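Local coordinates for protein rutinosidase (Aspergillus niger, PDB 6I1A) that hydrolyses glycosidic bonds as a family 5 glycosidase, releasing rutinose from flavonoid glycosides such as rutin, and may also act on beta-1,3-glucans, at residues Ile192-Asp197 and Val203-Pro208; His214-Val219 and Gln249-Asp254. One frame throughout, in Å; residues are numbered along the deposited sequence.

Contact 1 of 2, residues Ile192-Asp197 and Val203-Pro208; sequences INEPAD and VVFGTP. With NAG (2-acetamido-2-deoxy-beta-D-glucopyranose), chain B; EDO (1,2-ethanediol), chain K.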
ATOM      1  N   ILE A 192     -23.640   0.558  -4.157  1.00 11.05           N
ATOM      2  CA  ILE A 192     -22.784   1.597  -3.546  1.00 11.65           C
ATOM      3  C   ILE A 192     -21.481   1.653  -4.341  1.00 11.21           C
ATOM      4  O   ILE A 192     -21.109   0.653  -4.989  1.00 11.32           O
ATOM      5  CB  ILE A 192     -22.536   1.317  -2.036  1.00 10.87           C
ATOM      6  CG1 ILE A 192     -22.097   2.578  -1.264  1.00 11.78           C
ATOM      7  CG2 ILE A 192     -21.582   0.166  -1.817  1.00 12.83           C
ATOM      8  CD1 ILE A 192     -22.312   2.433   0.256  1.00 12.39           C
ATOM      9  N   ASN A 193     -20.806   2.802  -4.238  1.00 10.36           N
ATOM     10  CA  ASN A 193     -19.506   3.009  -4.919  1.00 10.60           C
ATOM     11  C   ASN A 193     -18.560   3.728  -3.990  1.00 10.41           C
ATOM     12  O   ASN A 193     -18.879   4.832  -3.501  1.00 11.06           O
ATOM     13  CB  ASN A 193     -19.719   3.832  -6.174  1.00 10.71           C
ATOM     14  CG  ASN A 193     -18.412   4.032  -6.909  1.00 11.06           C
ATOM     15  OD1 ASN A 193     -17.951   3.114  -7.582  1.00 11.50           O
ATOM     16  ND2 ASN A 193     -17.818   5.226  -6.782  1.00 11.79           N
ATOM     17  N   GLU A 194     -17.404   3.127  -3.681  1.00 10.62           N
ATOM     18  CA  GLU A 194     -16.292   3.738  -2.937  1.00 11.40           C
ATOM     19  C   GLU A 194     -16.761   4.437  -1.657  1.00 11.12           C
ATOM     20  O   GLU A 194     -16.390   5.589  -1.397  1.00 11.62           O
ATOM     21  CB  GLU A 194     -15.474   4.651  -3.850  1.00 11.61           C
ATOM     22  CG  GLU A 194     -14.821   3.927  -4.986  1.00 11.69           C
ATOM     23  CD  GLU A 194     -13.984   4.838  -5.880  1.00 12.09           C
ATOM     24  OE1 GLU A 194     -13.771   6.028  -5.579  1.00 12.97           O
ATOM     25  OE2 GLU A 194     -13.376   4.258  -6.871  1.00 12.68           O
ATOM     26  N   PRO A 195     -17.476   3.719  -0.761  1.00 11.56           N
ATOM     27  CA  PRO A 195     -17.755   4.299   0.549  1.00 11.73           C
ATOM     28  C   PRO A 195     -16.443   4.497   1.310  1.00 11.85           C
ATOM     29  O   PRO A 195     -15.553   3.620   1.289  1.00 12.04           O
ATOM     30  CB  PRO A 195     -18.659   3.233   1.217  1.00 12.64           C
ATOM     31  CG  PRO A 195     -18.244   1.934   0.537  1.00 12.95           C
ATOM     32  CD  PRO A 195     -17.921   2.329  -0.877  1.00 11.92           C
ATOM     33  N   ALA A 196     -16.309   5.604   2.026  1.00 12.19           N
ATOM     34  CA  ALA A 196     -15.088   5.934   2.785  1.00 12.10           C
ATOM     35  C   ALA A 196     -15.454   6.910   3.885  1.00 12.40           C
ATOM     36  O   ALA A 196     -16.034   7.939   3.571  1.00 13.68           O
ATOM     37  CB  ALA A 196     -14.053   6.478   1.859  1.00 12.89           C
ATOM     38  N   ASP A 197     -15.090   6.562   5.124  1.00 12.85           N
ATOM     39  CA  ASP A 197     -15.363   7.417   6.287  1.00 13.86           C
ATOM     40  C   ASP A 197     -14.093   7.974   6.880  1.00 13.78           C
ATOM     41  O   ASP A 197     -14.193   8.656   7.958  1.00 16.79           O
ATOM     42  CB  ASP A 197     -16.162   6.704   7.377  1.00 13.85           C
ATOM     43  CG  ASP A 197     -15.392   5.608   8.033  1.00 14.66           C
ATOM     44  OD1 ASP A 197     -14.444   5.112   7.424  1.00 14.67           O
ATOM     45  OD2 ASP A 197     -15.760   5.202   9.173  1.00 18.37           O
ATOM     46  N   VAL A 203      -4.629  11.252   1.327  1.00 15.08           N
ATOM     47  CA  VAL A 203      -3.518  10.317   1.119  1.00 15.28           C
ATOM     48  C   VAL A 203      -3.965   8.875   1.335  1.00 15.21           C
ATOM     49  O   VAL A 203      -3.348   7.949   0.739  1.00 15.75           O
ATOM     50  CB  VAL A 203      -2.330  10.698   2.000  1.00 15.35           C
ATOM     51  CG1 VAL A 203      -2.541  10.405   3.489  1.00 15.84           C
ATOM     52  CG2 VAL A 203      -1.096  10.019   1.451  1.00 17.23           C
ATOM     53  N   VAL A 204      -5.000   8.629   2.125  1.00 14.06           N
ATOM     54  CA  VAL A 204      -5.481   7.253   2.383  1.00 14.60           C
ATOM     55  C   VAL A 204      -6.518   6.824   1.343  1.00 14.56           C
ATOM     56  O   VAL A 204      -6.933   5.656   1.352  1.00 15.05           O
ATOM     57  CB  VAL A 204      -6.035   7.035   3.786  1.00 16.15           C
ATOM     58  CG1 VAL A 204      -4.992   7.304   4.861  1.00 17.68           C
ATOM     59  CG2 VAL A 204      -7.311   7.808   4.025  1.00 18.53           C
ATOM     60  N   PHE A 205      -6.986   7.737   0.507  1.00 14.92           N
ATOM     61  CA  PHE A 205      -8.001   7.280  -0.483  1.00 15.57           C
ATOM     62  C   PHE A 205      -7.323   6.258  -1.391  1.00 15.59           C
ATOM     63  O   PHE A 205      -6.112   6.332  -1.662  1.00 18.32           O
ATOM     64  CB  PHE A 205      -8.586   8.457  -1.271  1.00 16.41           C
ATOM     65  CG  PHE A 205      -9.970   8.152  -1.827  1.00 16.05           C
ATOM     66  CD1 PHE A 205     -11.050   7.989  -0.998  1.00 15.01           C
ATOM     67  CD2 PHE A 205     -10.149   7.956  -3.184  1.00 16.65           C
ATOM     68  CE1 PHE A 205     -12.295   7.651  -1.502  1.00 16.56           C
ATOM     69  CE2 PHE A 205     -11.400   7.644  -3.695  1.00 17.22           C
ATOM     70  CZ  PHE A 205     -12.470   7.540  -2.854  1.00 16.53           C
ATOM     71  N   GLY A 206      -8.090   5.266  -1.866  1.00 14.25           N
ATOM     72  CA  GLY A 206      -7.516   4.167  -2.611  1.00 14.11           C
ATOM     73  C   GLY A 206      -6.887   3.052  -1.812  1.00 15.06           C
ATOM     74  O   GLY A 206      -6.317   2.152  -2.445  1.00 16.77           O
ATOM     75  N   THR A 207      -6.909   3.153  -0.487  1.00 14.25           N
ATOM     76  CA  THR A 207      -6.267   2.176   0.383  1.00 13.02           C
ATOM     77  C   THR A 207      -7.268   1.660   1.417  1.00 13.57           C
ATOM     78  O   THR A 207      -8.319   2.317   1.678  1.00 12.35           O
ATOM     79  CB  THR A 207      -5.095   2.765   1.156  1.00 13.71           C
ATOM     80  OG1 THR A 207      -5.494   3.496   2.300  1.00 13.73           O
ATOM     81  CG2 THR A 207      -4.189   3.621   0.292  1.00 15.55           C
ATOM     82  N   PRO A 208      -6.933   0.588   2.126  1.00 12.69           N
ATOM     83  CA  PRO A 208      -7.819   0.095   3.193  1.00 13.09           C
ATOM     84  C   PRO A 208      -8.046   1.109   4.315  1.00 13.07           C
ATOM     85  O   PRO A 208      -9.031   0.961   5.043  1.00 14.02           O
ATOM     86  CB  PRO A 208      -7.077  -1.138   3.710  1.00 13.94           C
ATOM     87  CG  PRO A 208      -6.399  -1.667   2.439  1.00 13.50           C
ATOM     88  CD  PRO A 208      -5.896  -0.420   1.774  1.00 14.24           C
TER
HETATM   89  C1  NAG B 404       4.195  13.155   1.278  1.00 16.03           C
HETATM   90  C2  NAG B 404       3.712  12.716  -0.079  1.00 17.14           C
HETATM   91  C3  NAG B 404       2.246  13.217  -0.321  1.00 18.16           C
HETATM   92  C4  NAG B 404       1.381  12.793   0.808  1.00 18.60           C
HETATM   93  C5  NAG B 404       1.938  13.239   2.132  1.00 17.81           C
HETATM   94  C6  NAG B 404       1.131  12.713   3.252  1.00 18.45           C
HETATM   95  C7  NAG B 404       5.460  12.467  -1.786  1.00 21.21           C
HETATM   96  C8  NAG B 404       6.227  13.032  -2.927  1.00 23.45           C
HETATM   97  N2  NAG B 404       4.578  13.247  -1.130  1.00 18.41           N
HETATM   98  O3  NAG B 404       1.791  12.637  -1.572  1.00 20.92           O
HETATM   99  O4  NAG B 404       0.033  13.366   0.697  1.00 20.26           O
HETATM  100  O5  NAG B 404       3.299  12.646   2.258  1.00 15.74           O
HETATM  101  O6  NAG B 404       1.484  13.348   4.505  1.00 20.91           O
HETATM  102  O7  NAG B 404       5.565  11.277  -1.510  1.00 21.10           O
HETATM  103  C1  EDO K 409     -11.350   7.689  -7.352  1.00 23.00           C
HETATM  104  O1  EDO K 409     -12.748   7.623  -7.310  1.00 18.38           O
HETATM  105  C2  EDO K 409     -10.803   6.474  -8.016  1.00 23.05           C
HETATM  106  O2  EDO K 409     -10.892   5.274  -7.197  1.00 22.34           O
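E194 and F205 meet in the long loop that follows strand 187-190 of the TIM barrel. N193-E194-P195 is the Asn-Glu-Pro signature of family 5, whose glutamate serves as the acid/base in relatives. OE1 of E194 lies at the rim of the phenyl ring, 3.4 Å from F205 CZ and near the ring plane, with the carboxylate turned 64° against that plane. A196 CB reaches the same ring at CE1 (4.0 Å), also near its plane, so the glutamate and alanine both meet ring edge. The ring gets there because CG of F205 stands anti to its backbone N (chi1 -156°); the E194 chain runs extended beyond CG to meet it.

A bound 1,2-ethanediol, probably from the crystallisation liquor, spans the carboxylate: its O1 gives a hydrogen bond to E194 OE1 (2.6 Å) and its O2 one to E194 OE2 (2.7 Å), while its C1 comes to the ring edge in plane.

Further out, OE2 is also hydrogen-bonded to H266 ND1, the backbone of E194 is held by Q242 and N144, and F245 meets F205 edge-to-face. F205 itself sits in a type II turn, V204 to T207, with G206 at positive phi. V204 O closes that turn with two bonds received on one face of its carbonyl plane, from T207 N (3.1 Å) and T207 OG1 (2.8 Å).

Contact 2 of 2, residues His214-Val219 and Gln249-Asp254; sequences HGAAWV and QYWEGD. With EDO (1,2-ethanediol), chain P.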
ATOM      1  N   HIS A 214     -15.687   0.647  11.968  1.00 16.50           N
ATOM      2  CA  HIS A 214     -17.008   1.201  12.312  1.00 17.83           C
ATOM      3  C   HIS A 214     -17.775   1.529  11.010  1.00 15.21           C
ATOM      4  O   HIS A 214     -18.954   1.186  10.883  1.00 15.75           O
ATOM      5  CB  HIS A 214     -16.772   2.454  13.150  1.00 22.04           C
ATOM      6  CG  HIS A 214     -17.944   3.070  13.801  1.00 29.80           C
ATOM      7  ND1 HIS A 214     -18.318   4.395  13.544  1.00 37.53           N
ATOM      8  CD2 HIS A 214     -18.793   2.600  14.745  1.00 33.96           C
ATOM      9  CE1 HIS A 214     -19.366   4.698  14.300  1.00 31.24           C
ATOM     10  NE2 HIS A 214     -19.713   3.599  15.008  1.00 33.26           N
ATOM     11  N   GLY A 215     -17.142   2.258  10.089  1.00 14.74           N
ATOM     12  CA  GLY A 215     -17.797   2.551   8.814  1.00 13.24           C
ATOM     13  C   GLY A 215     -18.088   1.299   8.045  1.00 12.71           C
ATOM     14  O   GLY A 215     -19.147   1.211   7.424  1.00 13.95           O
ATOM     15  N   ALA A 216     -17.174   0.336   8.044  1.00 13.18           N
ATOM     16  CA  ALA A 216     -17.375  -0.931   7.332  1.00 13.69           C
ATOM     17  C   ALA A 216     -18.576  -1.698   7.879  1.00 13.56           C
ATOM     18  O   ALA A 216     -19.331  -2.335   7.093  1.00 14.57           O
ATOM     19  CB  ALA A 216     -16.158  -1.776   7.428  1.00 14.81           C
ATOM     20  N   ALA A 217     -18.864  -1.613   9.176  1.00 13.50           N
ATOM     21  CA  ALA A 217     -20.044  -2.285   9.753  1.00 13.87           C
ATOM     22  C   ALA A 217     -21.317  -1.654   9.193  1.00 14.13           C
ATOM     23  O   ALA A 217     -22.305  -2.392   8.965  1.00 14.91           O
ATOM     24  CB  ALA A 217     -19.999  -2.197  11.285  1.00 15.92           C
ATOM     25  N   TRP A 218     -21.354  -0.340   8.992  1.00 14.16           N
ATOM     26  CA  TRP A 218     -22.560   0.308   8.451  1.00 12.99           C
ATOM     27  C   TRP A 218     -22.691  -0.122   6.985  1.00 12.73           C
ATOM     28  O   TRP A 218     -23.783  -0.385   6.506  1.00 12.76           O
ATOM     29  CB  TRP A 218     -22.506   1.829   8.628  1.00 14.13           C
ATOM     30  CG  TRP A 218     -23.812   2.449   8.362  1.00 13.42           C
ATOM     31  CD1 TRP A 218     -24.222   3.070   7.226  1.00 13.24           C
ATOM     32  CD2 TRP A 218     -24.942   2.442   9.239  1.00 13.96           C
ATOM     33  NE1 TRP A 218     -25.508   3.493   7.348  1.00 14.95           N
ATOM     34  CE2 TRP A 218     -25.984   3.126   8.580  1.00 13.51           C
ATOM     35  CE3 TRP A 218     -25.148   2.004  10.550  1.00 15.03           C
ATOM     36  CZ2 TRP A 218     -27.233   3.336   9.141  1.00 13.83           C
ATOM     37  CZ3 TRP A 218     -26.387   2.225  11.098  1.00 15.60           C
ATOM     38  CH2 TRP A 218     -27.406   2.882  10.418  1.00 14.83           C
ATOM     39  N   VAL A 219     -21.581  -0.120   6.236  1.00 12.22           N
ATOM     40  CA  VAL A 219     -21.653  -0.576   4.839  1.00 12.58           C
ATOM     41  C   VAL A 219     -22.203  -1.997   4.813  1.00 12.50           C
ATOM     42  O   VAL A 219     -23.024  -2.324   3.930  1.00 12.96           O
ATOM     43  CB  VAL A 219     -20.270  -0.490   4.170  1.00 12.16           C
ATOM     44  CG1 VAL A 219     -20.299  -1.189   2.827  1.00 13.43           C
ATOM     45  CG2 VAL A 219     -19.841   0.972   4.048  1.00 12.53           C
ATOM     46  N   GLN A 249     -10.801 -10.258   0.568  1.00 20.79           N
ATOM     47  CA  GLN A 249     -10.657 -11.149   1.723  1.00 26.28           C
ATOM     48  C   GLN A 249     -11.270 -10.548   2.984  1.00 22.62           C
ATOM     49  O   GLN A 249     -11.747 -11.262   3.869  1.00 23.96           O
ATOM     50  CB  GLN A 249      -9.162 -11.440   2.000  1.00 32.47           C
ATOM     51  CG  GLN A 249      -8.279 -11.723   0.766  1.00 30.73           C
ATOM     52  CD  GLN A 249      -7.769 -10.621  -0.134  1.00 30.38           C
ATOM     53  OE1 GLN A 249      -8.364 -10.273  -1.148  1.00 28.37           O
ATOM     54  NE2 GLN A 249      -6.489 -10.232  -0.017  1.00 37.56           N
ATOM     55  N   TYR A 250     -11.247  -9.208   3.127  1.00 19.13           N
ATOM     56  CA  TYR A 250     -11.790  -8.516   4.296  1.00 19.51           C
ATOM     57  C   TYR A 250     -13.260  -8.820   4.449  1.00 17.90           C
ATOM     58  O   TYR A 250     -13.765  -8.872   5.598  1.00 20.81           O
ATOM     59  CB  TYR A 250     -11.575  -7.004   4.183  1.00 18.10           C
ATOM     60  CG  TYR A 250     -12.125  -6.169   5.294  1.00 16.86           C
ATOM     61  CD1 TYR A 250     -11.363  -5.853   6.392  1.00 16.82           C
ATOM     62  CD2 TYR A 250     -13.398  -5.583   5.219  1.00 16.48           C
ATOM     63  CE1 TYR A 250     -11.870  -5.082   7.421  1.00 18.27           C
ATOM     64  CE2 TYR A 250     -13.884  -4.773   6.203  1.00 18.10           C
ATOM     65  CZ  TYR A 250     -13.145  -4.560   7.337  1.00 20.02           C
ATOM     66  OH  TYR A 250     -13.664  -3.741   8.271  1.00 21.59           O
ATOM     67  N   TRP A 251     -13.987  -8.909   3.331  1.00 15.82           N
ATOM     68  CA  TRP A 251     -15.456  -9.026   3.358  1.00 16.05           C
ATOM     69  C   TRP A 251     -15.932 -10.475   3.182  1.00 15.56           C
ATOM     70  O   TRP A 251     -17.090 -10.750   3.394  1.00 17.04           O
ATOM     71  CB  TRP A 251     -16.084  -8.191   2.219  1.00 15.00           C
ATOM     72  CG  TRP A 251     -15.724  -6.741   2.199  1.00 14.59           C
ATOM     73  CD1 TRP A 251     -14.872  -6.099   1.355  1.00 15.10           C
ATOM     74  CD2 TRP A 251     -16.344  -5.709   2.980  1.00 14.87           C
ATOM     75  NE1 TRP A 251     -14.866  -4.743   1.616  1.00 14.43           N
ATOM     76  CE2 TRP A 251     -15.780  -4.480   2.590  1.00 13.51           C
ATOM     77  CE3 TRP A 251     -17.277  -5.753   4.028  1.00 14.69           C
ATOM     78  CZ2 TRP A 251     -16.155  -3.280   3.177  1.00 15.87           C
ATOM     79  CZ3 TRP A 251     -17.645  -4.552   4.588  1.00 15.42           C
ATOM     80  CH2 TRP A 251     -17.102  -3.341   4.176  1.00 14.76           C
ATOM     81  N   GLU A 252     -15.065 -11.352   2.705  1.00 16.69           N
ATOM     82  CA  GLU A 252     -15.443 -12.761   2.336  1.00 18.21           C
ATOM     83  C   GLU A 252     -16.203 -13.503   3.444  1.00 16.70           C
ATOM     84  O   GLU A 252     -17.202 -14.199   3.075  1.00 18.04           O
ATOM     85  CB  GLU A 252     -14.177 -13.573   1.999  1.00 21.53           C
ATOM     86  CG  GLU A 252     -13.740 -13.314   0.605  1.00 22.16           C
ATOM     87  CD  GLU A 252     -12.482 -14.088   0.238  1.00 21.96           C
ATOM     88  OE1 GLU A 252     -12.078 -14.953   1.014  1.00 24.74           O
ATOM     89  OE2 GLU A 252     -11.988 -13.846  -0.849  1.00 21.15           O
ATOM     90  N   GLY A 253     -15.726 -13.380   4.675  1.00 17.99           N
ATOM     91  CA  GLY A 253     -16.300 -14.077   5.828  1.00 19.73           C
ATOM     92  C   GLY A 253     -17.663 -13.561   6.158  1.00 19.85           C
ATOM     93  O   GLY A 253     -18.378 -14.218   6.960  1.00 22.40           O
ATOM     94  N   ASP A 254     -18.135 -12.459   5.579  1.00 17.41           N
ATOM     95  CA  ASP A 254     -19.432 -11.850   5.975  1.00 17.64           C
ATOM     96  C   ASP A 254     -20.620 -12.365   5.178  1.00 17.39           C
ATOM     97  O   ASP A 254     -21.753 -12.005   5.510  1.00 19.94           O
ATOM     98  CB  ASP A 254     -19.382 -10.322   5.777  1.00 18.67           C
ATOM     99  CG  ASP A 254     -18.398  -9.632   6.698  1.00 21.56           C
ATOM    100  OD1 ASP A 254     -18.265 -10.091   7.885  1.00 22.58           O
ATOM    101  OD2 ASP A 254     -17.801  -8.614   6.268  1.00 24.65           O
TER
HETATM  102  C1  EDO P 414      -2.738  -9.279   0.518  1.00 35.15           C
HETATM  103  O1  EDO P 414      -3.173 -10.356  -0.350  1.00 38.49           O
HETATM  104  C2  EDO P 414      -3.189  -9.565   1.903  1.00 30.56           C
HETATM  105  O2  EDO P 414      -4.463 -10.219   1.976  1.00 36.12           O
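The methyl group of A216 meets two aromatic side chains, Y250 and W251, that come over from the short helix 248-252. CB of A216 is 3.3 Å from Y250 OH and lies near the plane of the phenol, at its edge; the same carbon is 3.7 Å from W251 CH2, approaching the indole obliquely. V219, one turn further along its helix, adds CG1 at 4.1 Å from W251 CH2, its side chain crossing the indole at about a right angle. The backbone takes part as well, with A216 O in plane at the indole edge, 3.7 Å from W251 CZ3.

The two aromatics reach the alanine by different torsions. Y250 carries CG opposite its backbone N (chi1 178°), whereas in W251 CG lies beside the N and anti to the carbonyl carbon (chi1 -56°). Thus set, Y250 brings CD2 over the centre of one indole face, 3.6 Å above its plane. Polar ends are held from outside: D213 OD1 is hydrogen-bonded to Y250 OH, and G243 O accepts from W251 NE1.

The contact joins the N-terminal part of helix 213-233 to helix 248-252, with F241 of strand 239-241 meeting the W251 ring edge-to-face.

Overall arrangement
Contact 1 closes before contact 2 opens along the chain, and their centres lie 13 Å apart on the same side of the molecule. Both belong to the barrel domain: contact 1 lies wholly in the loop between strand 187-190 and helix 213-233, and contact 2 takes up that helix and ties it to helix 248-252, beyond strand 239-241. They touch directly, P195 CB packing on V219 CG2 at 3.8 Å, so the loop with the family signature rests on the helix that follows it. T212 links them too, bonding to D197 and to the backbone of G215. Both contacts also reach the second subunit.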